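Local structure of (R)-specific secondary-alkylsulfatase (Pseudomonas sp., 4AXH) at residues 570-584 with 598-612. The protein hydrolyses (R)-secondary-alkyl sulfates with the help of zinc, inverting the configuration to give (S)-alcohols and sulfate. Residues are numbered along the deposited sequence; the frame is centred on the assembly and turned at random.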
loop_
_atom_site.group_PDB
_atom_site.type_symbol
_atom_site.label_atom_id
_atom_site.label_comp_id
_atom_site.label_asym_id
_atom_site.label_seq_id
_atom_site.Cartn_x
_atom_site.Cartn_y
_atom_site.Cartn_z
ATOM N N MET A 570 4.305 5.877 -32.797
ATOM C CA MET A 570 4.041 4.750 -33.688
ATOM C C MET A 570 3.108 3.755 -33.012
ATOM O O MET A 570 2.917 3.816 -31.800
ATOM C CB MET A 570 5.360 4.025 -34.040
ATOM C CG MET A 570 6.132 3.563 -32.821
ATOM S SD MET A 570 7.475 2.409 -33.148
ATOM C CE MET A 570 8.855 3.547 -33.182
ATOM N N THR A 571 2.575 2.809 -33.795
ATOM C CA THR A 571 1.699 1.726 -33.348
ATOM C C THR A 571 2.249 0.439 -33.923
ATOM O O THR A 571 2.656 0.410 -35.083
ATOM C CB THR A 571 0.259 1.950 -33.791
ATOM O OG1 THR A 571 0.246 2.168 -35.200
ATOM C CG2 THR A 571 -0.406 3.114 -33.067
ATOM N N LEU A 572 2.292 -0.616 -33.112
ATOM C CA LEU A 572 2.860 -1.896 -33.518
ATOM C C LEU A 572 1.924 -3.037 -33.162
ATOM O O LEU A 572 1.710 -3.299 -31.979
ATOM C CB LEU A 572 4.237 -2.128 -32.835
ATOM C CG LEU A 572 5.347 -1.048 -32.968
ATOM C CD1 LEU A 572 5.220 0.030 -31.880
ATOM C CD2 LEU A 572 6.729 -1.677 -32.857
ATOM N N ASN A 573 1.364 -3.719 -34.173
ATOM C CA ASN A 573 0.557 -4.916 -33.955
ATOM C C ASN A 573 1.525 -6.085 -33.830
ATOM O O ASN A 573 2.564 -6.108 -34.494
ATOM C CB ASN A 573 -0.412 -5.171 -35.101
ATOM C CG ASN A 573 -1.669 -4.350 -35.024
ATOM O OD1 ASN A 573 -2.052 -3.835 -33.965
ATOM N ND2 ASN A 573 -2.360 -4.238 -36.147
ATOM N N TRP A 574 1.208 -7.023 -32.939
ATOM C CA TRP A 574 1.987 -8.225 -32.675
ATOM C C TRP A 574 1.023 -9.398 -32.749
ATOM O O TRP A 574 -0.072 -9.339 -32.166
ATOM C CB TRP A 574 2.643 -8.147 -31.286
ATOM C CG TRP A 574 3.751 -7.147 -31.176
ATOM C CD1 TRP A 574 3.632 -5.792 -31.060
ATOM C CD2 TRP A 574 5.152 -7.433 -31.126
ATOM N NE1 TRP A 574 4.878 -5.211 -30.996
ATOM C CE2 TRP A 574 5.829 -6.197 -31.002
ATOM C CE3 TRP A 574 5.904 -8.620 -31.154
ATOM C CZ2 TRP A 574 7.222 -6.111 -30.924
ATOM C CZ3 TRP A 574 7.285 -8.534 -31.088
ATOM C CH2 TRP A 574 7.931 -7.290 -30.984
ATOM N N VAL A 575 1.391 -10.437 -33.515
ATOM C CA VAL A 575 0.548 -11.618 -33.694
ATOM C C VAL A 575 1.322 -12.871 -33.441
ATOM O O VAL A 575 2.365 -13.094 -34.051
ATOM C CB VAL A 575 -0.389 -11.637 -34.948
ATOM C CG1 VAL A 575 -0.222 -10.398 -35.839
ATOM C CG2 VAL A 575 -0.290 -12.932 -35.753
ATOM N N PHE A 576 0.843 -13.652 -32.478
ATOM C CA PHE A 576 1.475 -14.881 -32.034
ATOM C C PHE A 576 0.647 -16.086 -32.464
ATOM O O PHE A 576 -0.347 -16.431 -31.819
ATOM C CB PHE A 576 1.693 -14.838 -30.511
ATOM C CG PHE A 576 2.673 -13.791 -30.037
ATOM C CD1 PHE A 576 2.248 -12.497 -29.750
ATOM C CD2 PHE A 576 4.008 -14.109 -29.832
ATOM C CE1 PHE A 576 3.150 -11.531 -29.285
ATOM C CE2 PHE A 576 4.908 -13.145 -29.368
ATOM C CZ PHE A 576 4.474 -11.861 -29.099
ATOM N N GLU A 577 1.047 -16.692 -33.586
ATOM C CA GLU A 577 0.390 -17.836 -34.225
ATOM C C GLU A 577 0.234 -19.062 -33.322
ATOM O O GLU A 577 -0.832 -19.688 -33.315
ATOM C CB GLU A 577 1.057 -18.193 -35.578
ATOM C CG GLU A 577 2.587 -18.273 -35.568
ATOM C CD GLU A 577 3.378 -17.348 -36.492
ATOM O OE1 GLU A 577 2.869 -16.259 -36.850
ATOM O OE2 GLU A 577 4.528 -17.708 -36.839
ATOM N N ASP A 578 1.280 -19.376 -32.540
ATOM C CA ASP A 578 1.292 -20.505 -31.605
ATOM C C ASP A 578 0.365 -20.280 -30.396
ATOM O O ASP A 578 -0.047 -21.249 -29.751
ATOM C CB ASP A 578 2.734 -20.775 -31.127
ATOM C CG ASP A 578 3.316 -19.685 -30.248
ATOM O OD1 ASP A 578 3.138 -18.487 -30.586
ATOM O OD2 ASP A 578 3.933 -20.027 -29.210
ATOM N N LEU A 579 0.069 -19.001 -30.083
ATOM C CA LEU A 579 -0.747 -18.574 -28.945
ATOM C C LEU A 579 -2.150 -18.159 -29.325
ATOM O O LEU A 579 -2.969 -17.955 -28.424
ATOM C CB LEU A 579 -0.078 -17.363 -28.273
ATOM C CG LEU A 579 0.947 -17.629 -27.192
ATOM C CD1 LEU A 579 1.885 -16.466 -27.070
ATOM C CD2 LEU A 579 0.273 -17.848 -25.852
ATOM N N LYS A 580 -2.415 -17.961 -30.639
ATOM C CA LYS A 580 -3.677 -17.443 -31.187
ATOM C C LYS A 580 -4.090 -16.125 -30.480
ATOM O O LYS A 580 -5.272 -15.856 -30.234
ATOM C CB LYS A 580 -4.791 -18.525 -31.318
ATOM C CG LYS A 580 -5.382 -19.111 -30.025
ATOM C CD LYS A 580 -6.593 -20.010 -30.304
ATOM C CE LYS A 580 -7.048 -20.794 -29.093
ATOM N NZ LYS A 580 -7.777 -19.955 -28.105
ATOM N N GLN A 581 -3.065 -15.311 -30.152
ATOM C CA GLN A 581 -3.205 -14.054 -29.426
ATOM C C GLN A 581 -2.627 -12.851 -30.187
ATOM O O GLN A 581 -1.484 -12.874 -30.649
ATOM C CB GLN A 581 -2.580 -14.174 -28.021
ATOM C CG GLN A 581 -3.184 -13.217 -27.005
ATOM C CD GLN A 581 -2.132 -12.528 -26.182
ATOM O OE1 GLN A 581 -1.541 -13.116 -25.267
ATOM N NE2 GLN A 581 -1.886 -11.258 -26.486
ATOM N N ASP A 582 -3.434 -11.796 -30.281
ATOM C CA ASP A 582 -3.093 -10.552 -30.953
ATOM C C ASP A 582 -2.968 -9.433 -29.939
ATOM O O ASP A 582 -3.840 -9.263 -29.092
ATOM C CB ASP A 582 -4.161 -10.213 -32.000
ATOM C CG ASP A 582 -4.202 -11.204 -33.150
ATOM O OD1 ASP A 582 -4.921 -12.225 -33.034
ATOM O OD2 ASP A 582 -3.503 -10.970 -34.154
ATOM N N ILE A 583 -1.879 -8.683 -30.007
ATOM C CA ILE A 583 -1.644 -7.590 -29.075
ATOM C C ILE A 583 -1.282 -6.312 -29.829
ATOM O O ILE A 583 -0.415 -6.335 -30.696
ATOM C CB ILE A 583 -0.704 -8.000 -27.876
ATOM C CG1 ILE A 583 -0.395 -6.854 -26.879
ATOM C CG2 ILE A 583 0.526 -8.816 -28.273
ATOM C CD1 ILE A 583 0.636 -5.807 -27.297
ATOM N N ALA A 584 -1.967 -5.207 -29.514
ATOM C CA ALA A 584 -1.758 -3.927 -30.176
ATOM C C ALA A 584 -1.033 -2.886 -29.311
ATOM O O ALA A 584 -1.636 -2.273 -28.424
ATOM C CB ALA A 584 -3.093 -3.383 -30.685
ATOM N N SER A 598 -6.572 -7.194 -29.098
ATOM C CA SER A 598 -6.908 -6.183 -30.090
ATOM C C SER A 598 -5.847 -6.149 -31.199
ATOM O O SER A 598 -4.788 -6.778 -31.082
ATOM C CB SER A 598 -7.035 -4.820 -29.410
ATOM O OG SER A 598 -7.577 -3.820 -30.256
ATOM N N LEU A 599 -6.174 -5.456 -32.297
ATOM C CA LEU A 599 -5.317 -5.194 -33.450
ATOM C C LEU A 599 -5.704 -3.817 -33.976
ATOM O O LEU A 599 -6.882 -3.578 -34.272
ATOM C CB LEU A 599 -5.481 -6.247 -34.569
ATOM C CG LEU A 599 -4.824 -7.615 -34.390
ATOM C CD1 LEU A 599 -5.426 -8.618 -35.348
ATOM C CD2 LEU A 599 -3.308 -7.547 -34.571
ATOM N N ASN A 600 -4.734 -2.895 -34.052
ATOM C CA ASN A 600 -5.012 -1.561 -34.572
ATOM C C ASN A 600 -5.179 -1.658 -36.087
ATOM O O ASN A 600 -4.335 -2.260 -36.756
ATOM C CB ASN A 600 -3.924 -0.560 -34.207
ATOM C CG ASN A 600 -4.404 0.861 -34.322
ATOM O OD1 ASN A 600 -4.442 1.442 -35.409
ATOM N ND2 ASN A 600 -4.841 1.431 -33.210
ATOM N N PRO A 601 -6.285 -1.136 -36.651
ATOM C CA PRO A 601 -6.479 -1.250 -38.107
ATOM C C PRO A 601 -5.493 -0.418 -38.931
ATOM O O PRO A 601 -5.164 -0.803 -40.052
ATOM C CB PRO A 601 -7.938 -0.804 -38.319
ATOM C CG PRO A 601 -8.542 -0.705 -36.937
ATOM C CD PRO A 601 -7.404 -0.416 -36.015
ATOM N N LYS A 602 -4.998 0.693 -38.364
ATOM C CA LYS A 602 -4.065 1.589 -39.039
ATOM C C LYS A 602 -2.658 1.500 -38.403
ATOM O O LYS A 602 -1.980 2.515 -38.251
ATOM C CB LYS A 602 -4.641 3.026 -39.025
ATOM C CG LYS A 602 -4.200 3.927 -40.179
ATOM C CD LYS A 602 -4.168 5.421 -39.777
ATOM C CE LYS A 602 -2.784 5.919 -39.385
ATOM N NZ LYS A 602 -2.761 7.361 -39.010
ATOM N N ALA A 603 -2.212 0.280 -38.049
ATOM C CA ALA A 603 -0.898 0.091 -37.427
ATOM C C ALA A 603 0.259 0.271 -38.404
ATOM O O ALA A 603 0.194 -0.212 -39.539
ATOM C CB ALA A 603 -0.811 -1.259 -36.736
ATOM N N ASP A 604 1.313 0.980 -37.950
ATOM C CA ASP A 604 2.528 1.276 -38.710
ATOM C C ASP A 604 3.283 0.006 -39.116
ATOM O O ASP A 604 3.808 -0.062 -40.226
ATOM C CB ASP A 604 3.456 2.220 -37.921
ATOM C CG ASP A 604 2.841 3.569 -37.596
ATOM O OD1 ASP A 604 2.715 4.403 -38.518
ATOM O OD2 ASP A 604 2.471 3.783 -36.429
ATOM N N VAL A 605 3.345 -0.988 -38.212
ATOM C CA VAL A 605 4.048 -2.262 -38.412
ATOM C C VAL A 605 3.226 -3.392 -37.789
ATOM O O VAL A 605 2.475 -3.143 -36.845
ATOM C CB VAL A 605 5.478 -2.232 -37.805
ATOM C CG1 VAL A 605 6.483 -2.946 -38.677
ATOM C CG2 VAL A 605 5.929 -0.830 -37.470
ATOM N N THR A 606 3.356 -4.623 -38.325
ATOM C CA THR A 606 2.689 -5.837 -37.836
ATOM C C THR A 606 3.759 -6.909 -37.688
ATOM O O THR A 606 4.521 -7.144 -38.619
ATOM C CB THR A 606 1.461 -6.202 -38.700
ATOM O OG1 THR A 606 0.575 -5.074 -38.741
ATOM C CG2 THR A 606 0.709 -7.439 -38.184
ATOM N N VAL A 607 3.889 -7.473 -36.488
ATOM C CA VAL A 607 4.943 -8.437 -36.163
ATOM C C VAL A 607 4.400 -9.849 -35.916
ATOM O O VAL A 607 3.891 -10.141 -34.832
ATOM C CB VAL A 607 5.847 -7.939 -34.991
ATOM C CG1 VAL A 607 7.191 -8.652 -34.994
ATOM C CG2 VAL A 607 6.047 -6.419 -35.016
ATOM N N LYS A 608 4.522 -10.722 -36.929
ATOM C CA LYS A 608 4.108 -12.123 -36.849
ATOM C C LYS A 608 5.310 -12.959 -36.399
ATOM O O LYS A 608 6.363 -12.903 -37.036
ATOM C CB LYS A 608 3.587 -12.638 -38.202
ATOM C CG LYS A 608 2.394 -11.865 -38.778
ATOM C CD LYS A 608 1.478 -12.757 -39.636
ATOM C CE LYS A 608 2.081 -13.273 -40.932
ATOM N NZ LYS A 608 1.329 -14.443 -41.465
ATOM N N LEU A 609 5.159 -13.701 -35.282
ATOM C CA LEU A 609 6.181 -14.554 -34.654
ATOM C C LEU A 609 5.507 -15.501 -33.692
ATOM O O LEU A 609 4.286 -15.454 -33.541
ATOM C CB LEU A 609 7.236 -13.698 -33.898
ATOM C CG LEU A 609 6.851 -13.003 -32.559
ATOM C CD1 LEU A 609 8.053 -12.341 -31.938
ATOM C CD2 LEU A 609 5.782 -11.937 -32.740
ATOM N N THR A 610 6.297 -16.337 -33.018
ATOM C CA THR A 610 5.803 -17.272 -32.006
ATOM C C THR A 610 6.393 -16.893 -30.637
ATOM O O THR A 610 7.416 -16.198 -30.598
ATOM C CB THR A 610 6.135 -18.735 -32.388
ATOM O OG1 THR A 610 7.532 -18.985 -32.229
ATOM C CG2 THR A 610 5.686 -19.096 -33.788
ATOM N N LYS A 611 5.768 -17.356 -29.524
ATOM C CA LYS A 611 6.297 -17.106 -28.175
ATOM C C LYS A 611 7.736 -17.665 -28.038
ATOM O O LYS A 611 8.601 -16.876 -27.645
ATOM C CB LYS A 611 5.371 -17.641 -27.067
ATOM C CG LYS A 611 5.725 -17.111 -25.662
ATOM C CD LYS A 611 5.766 -18.231 -24.615
ATOM C CE LYS A 611 6.256 -17.774 -23.261
ATOM N NZ LYS A 611 6.140 -18.851 -22.233
ATOM N N PRO A 612 8.059 -18.938 -28.442
ATOM C CA PRO A 612 9.461 -19.393 -28.331
ATOM C C PRO A 612 10.480 -18.500 -29.057
ATOM O O PRO A 612 11.571 -18.311 -28.523
ATOM C CB PRO A 612 9.431 -20.839 -28.850
ATOM C CG PRO A 612 8.128 -21.002 -29.545
ATOM C CD PRO A 612 7.182 -20.024 -28.941
#
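N573 sets CG anti to its carbonyl carbon (chi1 -81°), and T571 holds OG1 between its backbone N and carbonyl carbon (chi1 53°), so that T571 N and OG1 meet one oxygen of D604. The N573 amide reaches the connection 598-604, where N600 is gripped twice: OD1 of N573 accepts from N600 N (2.8 Å), in the carbonyl plane on a lone pair, while ND2 of N573 donates to N600 O (2.9 Å). These two bonds fix the amide's rotation; CD2 of L599 and CB of A603 pack against it. N600 OD1 accepts from K602 N, an Asx turn within the type I turn 600-603. D604 OD2 takes T571 N on its anti lone pair (2.8 Å) and T571 OG1 from above the carboxylate plane (3.0 Å). The parallel strands are joined by N573 N to V605 O, V607 N to N573 O, V575 N to V607 O and L609 N to V575 O. V607 CB lies over the six-membered ring of W574, 4.0 Å from its centroid, and CD2 of L609 over the F576 ring; L614 and F553 close round this apolar layer. K611 N donates to D578 OD1 (3.1 Å) and only weakly to OD2, where helix 611-618 starts right after the N-cap residue T610. Leaving 570-576 through hairpin 581-596, the chain returns across it by 598-604 to parallel strand 605-609, in the mixed five-stranded, helix-backed sheet of the SCP2-like C-terminal domain.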